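Long-range contact in hydrazine synthase subunit alpha (Candidatus Kuenenia stuttgartiensis, PDB 5C2V), which joins hydroxylamine, made in the gamma subunit of the same complex, with ammonia to form hydrazine, using heme c as cofactor: residues Ser439-Ala451 and Lys535-Tyr547. Residues are numbered along the deposited sequence; the frame is centred on the assembly and turned at random.
With HEC (heme c), chain B.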
loop_
_atom_site.group_PDB
_atom_site.type_symbol
_atom_site.label_atom_id
_atom_site.label_comp_id
_atom_site.label_asym_id
_atom_site.label_seq_id
_atom_site.Cartn_x
_atom_site.Cartn_y
_atom_site.Cartn_z
ATOM N N SER D 439 -22.484 -2.104 -0.091
ATOM C CA SER D 439 -21.133 -1.579 0.088
ATOM C C SER D 439 -20.346 -1.508 -1.216
ATOM O O SER D 439 -20.637 -2.231 -2.170
ATOM C CB SER D 439 -20.364 -2.436 1.096
ATOM O OG SER D 439 -19.100 -1.864 1.384
ATOM N N ASP D 440 -19.347 -0.631 -1.247
ATOM C CA ASP D 440 -18.418 -0.565 -2.369
ATOM C C ASP D 440 -17.164 -1.377 -2.055
ATOM O O ASP D 440 -16.240 -1.458 -2.864
ATOM C CB ASP D 440 -18.054 0.889 -2.696
ATOM C CG ASP D 440 -17.156 1.527 -1.646
ATOM O OD1 ASP D 440 -17.134 1.049 -0.493
ATOM O OD2 ASP D 440 -16.472 2.517 -1.977
ATOM N N GLN D 441 -17.144 -1.972 -0.866
ATOM C CA GLN D 441 -16.000 -2.752 -0.409
ATOM C C GLN D 441 -16.107 -4.206 -0.851
ATOM O O GLN D 441 -17.192 -4.785 -0.840
ATOM C CB GLN D 441 -15.875 -2.675 1.115
ATOM C CG GLN D 441 -15.508 -1.298 1.637
ATOM C CD GLN D 441 -14.144 -0.842 1.161
ATOM O OE1 GLN D 441 -14.008 0.221 0.556
ATOM N NE2 GLN D 441 -13.123 -1.645 1.436
ATOM N N PRO D 442 -14.970 -4.800 -1.243
ATOM C CA PRO D 442 -14.926 -6.197 -1.679
ATOM C C PRO D 442 -14.791 -7.158 -0.505
ATOM O O PRO D 442 -14.736 -6.722 0.644
ATOM C CB PRO D 442 -13.679 -6.237 -2.558
ATOM C CG PRO D 442 -12.766 -5.249 -1.911
ATOM C CD PRO D 442 -13.653 -4.148 -1.367
ATOM N N VAL D 443 -14.744 -8.452 -0.799
ATOM C CA VAL D 443 -14.460 -9.451 0.221
ATOM C C VAL D 443 -12.954 -9.535 0.433
ATOM O O VAL D 443 -12.199 -9.739 -0.517
ATOM C CB VAL D 443 -15.010 -10.835 -0.162
ATOM C CG1 VAL D 443 -14.635 -11.867 0.891
ATOM C CG2 VAL D 443 -16.518 -10.775 -0.340
ATOM N N GLY D 444 -12.516 -9.368 1.677
ATOM C CA GLY D 444 -11.097 -9.378 1.979
ATOM C C GLY D 444 -10.768 -9.663 3.432
ATOM O O GLY D 444 -11.659 -9.702 4.280
ATOM N N PRO D 445 -9.475 -9.872 3.722
ATOM C CA PRO D 445 -8.960 -10.172 5.064
ATOM C C PRO D 445 -9.010 -8.984 6.027
ATOM O O PRO D 445 -9.110 -9.187 7.236
ATOM C CB PRO D 445 -7.511 -10.584 4.788
ATOM C CG PRO D 445 -7.149 -9.838 3.554
ATOM C CD PRO D 445 -8.397 -9.818 2.718
ATOM N N TYR D 446 -8.937 -7.766 5.499
ATOM C CA TYR D 446 -8.916 -6.573 6.341
ATOM C C TYR D 446 -10.294 -6.291 6.943
ATOM O O TYR D 446 -11.315 -6.490 6.284
ATOM C CB TYR D 446 -8.411 -5.370 5.539
ATOM C CG TYR D 446 -6.952 -5.486 5.153
ATOM C CD1 TYR D 446 -5.948 -5.095 6.031
ATOM C CD2 TYR D 446 -6.578 -5.997 3.917
ATOM C CE1 TYR D 446 -4.613 -5.203 5.685
ATOM C CE2 TYR D 446 -5.246 -6.109 3.563
ATOM C CZ TYR D 446 -4.268 -5.711 4.451
ATOM O OH TYR D 446 -2.942 -5.821 4.102
ATOM N N PRO D 447 -10.323 -5.828 8.205
ATOM C CA PRO D 447 -11.559 -5.693 8.988
ATOM C C PRO D 447 -12.567 -4.692 8.423
ATOM O O PRO D 447 -13.754 -4.797 8.729
ATOM C CB PRO D 447 -11.054 -5.225 10.358
ATOM C CG PRO D 447 -9.748 -4.575 10.077
ATOM C CD PRO D 447 -9.145 -5.378 8.967
ATOM N N HIS D 448 -12.108 -3.742 7.616
ATOM C CA HIS D 448 -13.009 -2.746 7.044
ATOM C C HIS D 448 -13.643 -3.271 5.759
ATOM O O HIS D 448 -14.392 -2.563 5.086
ATOM C CB HIS D 448 -12.273 -1.431 6.780
ATOM C CG HIS D 448 -11.359 -1.471 5.597
ATOM N ND1 HIS D 448 -10.107 -2.046 5.640
ATOM C CD2 HIS D 448 -11.512 -0.999 4.335
ATOM C CE1 HIS D 448 -9.531 -1.931 4.457
ATOM N NE2 HIS D 448 -10.362 -1.299 3.649
ATOM N N GLN D 449 -13.334 -4.521 5.427
ATOM C CA GLN D 449 -13.897 -5.168 4.250
ATOM C C GLN D 449 -14.851 -6.284 4.660
ATOM O O GLN D 449 -15.058 -6.527 5.849
ATOM C CB GLN D 449 -12.784 -5.725 3.361
ATOM C CG GLN D 449 -11.818 -4.674 2.841
ATOM C CD GLN D 449 -10.593 -5.282 2.187
ATOM O OE1 GLN D 449 -10.148 -6.368 2.561
ATOM N NE2 GLN D 449 -10.041 -4.585 1.200
ATOM N N LYS D 450 -15.430 -6.958 3.673
ATOM C CA LYS D 450 -16.346 -8.059 3.941
ATOM C C LYS D 450 -15.588 -9.367 4.139
ATOM O O LYS D 450 -14.648 -9.667 3.407
ATOM C CB LYS D 450 -17.360 -8.207 2.804
ATOM C CG LYS D 450 -18.289 -7.016 2.635
ATOM C CD LYS D 450 -19.347 -7.292 1.579
ATOM C CE LYS D 450 -20.297 -6.117 1.427
ATOM N NZ LYS D 450 -21.373 -6.401 0.437
ATOM N N ALA D 451 -16.000 -10.139 5.137
ATOM C CA ALA D 451 -15.388 -11.434 5.400
ATOM C C ALA D 451 -16.009 -12.504 4.513
ATOM O O ALA D 451 -15.506 -13.626 4.428
ATOM C CB ALA D 451 -15.534 -11.802 6.860
ATOM N N LYS D 535 -24.515 -16.037 13.278
ATOM C CA LYS D 535 -23.798 -16.542 14.446
ATOM C C LYS D 535 -23.381 -15.421 15.399
ATOM O O LYS D 535 -22.836 -15.682 16.472
ATOM C CB LYS D 535 -22.572 -17.351 14.018
ATOM C CG LYS D 535 -22.921 -18.682 13.372
ATOM C CD LYS D 535 -21.693 -19.552 13.166
ATOM C CE LYS D 535 -22.081 -20.919 12.626
ATOM N NZ LYS D 535 -23.033 -21.621 13.535
ATOM N N GLY D 536 -23.643 -14.177 15.009
ATOM C CA GLY D 536 -23.352 -13.037 15.863
ATOM C C GLY D 536 -21.949 -12.476 15.721
ATOM O O GLY D 536 -21.438 -11.834 16.638
ATOM N N MET D 537 -21.324 -12.711 14.573
ATOM C CA MET D 537 -19.956 -12.257 14.342
ATOM C C MET D 537 -19.903 -11.140 13.303
ATOM O O MET D 537 -20.735 -11.085 12.398
ATOM C CB MET D 537 -19.076 -13.429 13.903
ATOM C CG MET D 537 -19.042 -14.577 14.900
ATOM S SD MET D 537 -18.014 -15.957 14.363
ATOM C CE MET D 537 -18.856 -16.437 12.859
ATOM N N SER D 538 -18.920 -10.255 13.432
ATOM C CA SER D 538 -18.819 -9.105 12.541
ATOM C C SER D 538 -18.281 -9.490 11.165
ATOM O O SER D 538 -17.165 -9.995 11.039
ATOM C CB SER D 538 -17.926 -8.029 13.162
ATOM O OG SER D 538 -17.718 -6.955 12.263
ATOM N N VAL D 539 -19.087 -9.241 10.138
ATOM C CA VAL D 539 -18.673 -9.452 8.757
ATOM C C VAL D 539 -17.856 -8.261 8.266
ATOM O O VAL D 539 -16.853 -8.420 7.570
ATOM C CB VAL D 539 -19.889 -9.665 7.831
ATOM C CG1 VAL D 539 -19.438 -9.874 6.393
ATOM C CG2 VAL D 539 -20.712 -10.853 8.309
ATOM N N GLN D 540 -18.299 -7.065 8.637
ATOM C CA GLN D 540 -17.621 -5.837 8.250
ATOM C C GLN D 540 -17.687 -4.819 9.383
ATOM O O GLN D 540 -18.723 -4.662 10.032
ATOM C CB GLN D 540 -18.242 -5.264 6.973
ATOM C CG GLN D 540 -17.473 -4.111 6.346
ATOM C CD GLN D 540 -18.031 -3.720 4.989
ATOM O OE1 GLN D 540 -19.000 -4.309 4.511
ATOM N NE2 GLN D 540 -17.417 -2.723 4.360
ATOM N N THR D 541 -16.578 -4.129 9.617
ATOM C CA THR D 541 -16.505 -3.144 10.687
ATOM C C THR D 541 -16.327 -1.750 10.107
ATOM O O THR D 541 -15.529 -1.547 9.192
ATOM C CB THR D 541 -15.344 -3.452 11.658
ATOM O OG1 THR D 541 -15.503 -4.771 12.196
ATOM C CG2 THR D 541 -15.313 -2.446 12.802
ATOM N N ALA D 542 -17.069 -0.786 10.639
ATOM C CA ALA D 542 -16.899 0.592 10.213
ATOM C C ALA D 542 -15.864 1.229 11.117
ATOM O O ALA D 542 -16.122 1.471 12.297
ATOM C CB ALA D 542 -18.213 1.349 10.277
ATOM N N LEU D 543 -14.690 1.512 10.562
ATOM C CA LEU D 543 -13.601 2.022 11.375
ATOM C C LEU D 543 -13.496 3.522 11.188
ATOM O O LEU D 543 -13.006 4.013 10.170
ATOM C CB LEU D 543 -12.286 1.330 11.011
ATOM C CG LEU D 543 -12.211 -0.154 11.379
ATOM C CD1 LEU D 543 -10.942 -0.784 10.829
ATOM C CD2 LEU D 543 -12.296 -0.346 12.888
ATOM N N THR D 544 -13.945 4.229 12.217
ATOM C CA THR D 544 -14.107 5.673 12.211
ATOM C C THR D 544 -14.767 6.035 13.528
ATOM O O THR D 544 -15.117 5.150 14.311
ATOM C CB THR D 544 -14.969 6.172 11.037
ATOM O OG1 THR D 544 -14.867 7.597 10.934
ATOM C CG2 THR D 544 -16.425 5.776 11.237
ATOM N N TRP D 545 -14.944 7.325 13.781
ATOM C CA TRP D 545 -15.662 7.736 14.976
ATOM C C TRP D 545 -16.858 8.614 14.631
ATOM O O TRP D 545 -16.714 9.722 14.114
ATOM C CB TRP D 545 -14.718 8.448 15.943
ATOM C CG TRP D 545 -13.651 7.530 16.451
ATOM C CD1 TRP D 545 -12.319 7.574 16.158
ATOM C CD2 TRP D 545 -13.834 6.403 17.316
ATOM N NE1 TRP D 545 -11.659 6.555 16.802
ATOM C CE2 TRP D 545 -12.568 5.821 17.517
ATOM C CE3 TRP D 545 -14.946 5.835 17.946
ATOM C CZ2 TRP D 545 -12.382 4.700 18.322
ATOM C CZ3 TRP D 545 -14.760 4.722 18.744
ATOM C CH2 TRP D 545 -13.487 4.165 18.924
ATOM N N ALA D 546 -18.043 8.090 14.923
ATOM C CA ALA D 546 -19.295 8.775 14.643
ATOM C C ALA D 546 -19.880 9.321 15.936
ATOM O O ALA D 546 -19.650 8.769 17.010
ATOM C CB ALA D 546 -20.280 7.836 13.962
ATOM N N TYR D 547 -20.605 10.427 15.832
ATOM C CA TYR D 547 -21.203 11.048 17.004
ATOM C C TYR D 547 -22.540 11.694 16.665
ATOM O O TYR D 547 -22.705 12.289 15.601
ATOM C CB TYR D 547 -20.250 12.085 17.602
ATOM C CG TYR D 547 -19.661 13.029 16.578
ATOM C CD1 TYR D 547 -18.490 12.709 15.902
ATOM C CD2 TYR D 547 -20.278 14.236 16.283
ATOM C CE1 TYR D 547 -17.950 13.566 14.963
ATOM C CE2 TYR D 547 -19.745 15.100 15.346
ATOM C CZ TYR D 547 -18.581 14.760 14.691
ATOM O OH TYR D 547 -18.046 15.617 13.756
HETATM FE FE HEC B . -19.723 4.264 7.508
HETATM C CHA HEC B . -16.390 5.033 7.031
HETATM C CHB HEC B . -20.348 7.541 8.296
HETATM C CHC HEC B . -22.963 3.449 8.379
HETATM C CHD HEC B . -19.067 0.946 6.941
HETATM N NA HEC B . -18.585 5.965 7.634
HETATM C C1A HEC B . -17.226 6.060 7.404
HETATM C C2A HEC B . -16.827 7.433 7.622
HETATM C C3A HEC B . -17.913 8.128 7.974
HETATM C C4A HEC B . -19.043 7.219 7.988
HETATM C CMA HEC B . -17.964 9.635 8.305
HETATM C CAA HEC B . -15.390 7.979 7.477
HETATM C CBA HEC B . -15.223 8.656 6.120
HETATM C CGA HEC B . -15.290 7.645 5.003
HETATM O O1A HEC B . -16.047 7.878 4.025
HETATM O O2A HEC B . -14.593 6.602 5.088
HETATM N NB HEC B . -21.334 5.286 8.343
HETATM C C1B HEC B . -21.413 6.667 8.311
HETATM C C2B HEC B . -22.816 7.030 8.287
HETATM C C3B HEC B . -23.541 5.910 8.316
HETATM C C4B HEC B . -22.624 4.785 8.349
HETATM C CMB HEC B . -23.378 8.467 8.248
HETATM C CAB HEC B . -25.085 5.847 8.301
HETATM C CBB HEC B . -25.600 5.280 9.643
HETATM N NC HEC B . -20.833 2.524 7.586
HETATM C C1C HEC B . -22.121 2.403 8.074
HETATM C C2C HEC B . -22.459 0.994 8.101
HETATM C C3C HEC B . -21.352 0.305 7.810
HETATM C C4C HEC B . -20.326 1.252 7.412
HETATM C CMC HEC B . -23.748 0.397 8.706
HETATM C CAC HEC B . -21.237 -1.235 7.778
HETATM C CBC HEC B . -20.269 -1.701 8.887
HETATM N ND HEC B . -17.996 3.161 7.066
HETATM C C1D HEC B . -17.985 1.787 6.848
HETATM C C2D HEC B . -16.645 1.371 6.505
HETATM C C3D HEC B . -15.808 2.655 6.528
HETATM C C4D HEC B . -16.729 3.707 6.891
HETATM C CMD HEC B . -16.173 -0.063 6.178
HETATM C CAD HEC B . -14.300 2.806 6.243
HETATM C CBD HEC B . -13.521 2.080 7.332
HETATM C CGD HEC B . -12.047 2.186 7.055
HETATM O O1D HEC B . -11.268 1.479 7.741
HETATM O O2D HEC B . -11.655 2.966 6.147
#
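The side-chain amide of Gln-540 has the carbonyl O of His-448 at its NE2 end, tilted from the amide plane, and the methylenes of Lys-450 beside OE1. NE2 of Gln-540 gives a hydrogen bond to O of His-448, 3.1 Å away. The donor stands above the carbonyl plane, 41° out of it. CG of Lys-450 is 3.4 Å from OE1 of Gln-540. CG of Gln-540 is anti to the backbone N (chi1 -170°) and the chain runs on extended, which carries the amide across to the loop. The imidazole of His-448 has CG of Gln-449 over the centre of one face. A heme propionate oxygen, O1D, approaches the ring obliquely and lies 3.2 Å from CB of His-448.

Residues 446-449 form a type I beta turn beside residues 540-541, just past the corner the chain turns at Val-539, in the broken edge strand 538-541 of the antiparallel middle-domain sheet. N of Thr-541 donates a hydrogen bond to O of Pro-447 at 3.0 Å, and Ala-451 N makes a weak hydrogen bond to Val-539 O. Thr-541 OG1 is hydrogen-bonded to Ser-711. CG of Pro-447 packs on CD1 of Leu-543 at 4.0 Å. Both segments line the heme pocket. Ala-542 sets CB 3.5 Å from C1D of the heme, and Gln-540 lies close to Cys-559, which binds the heme covalently.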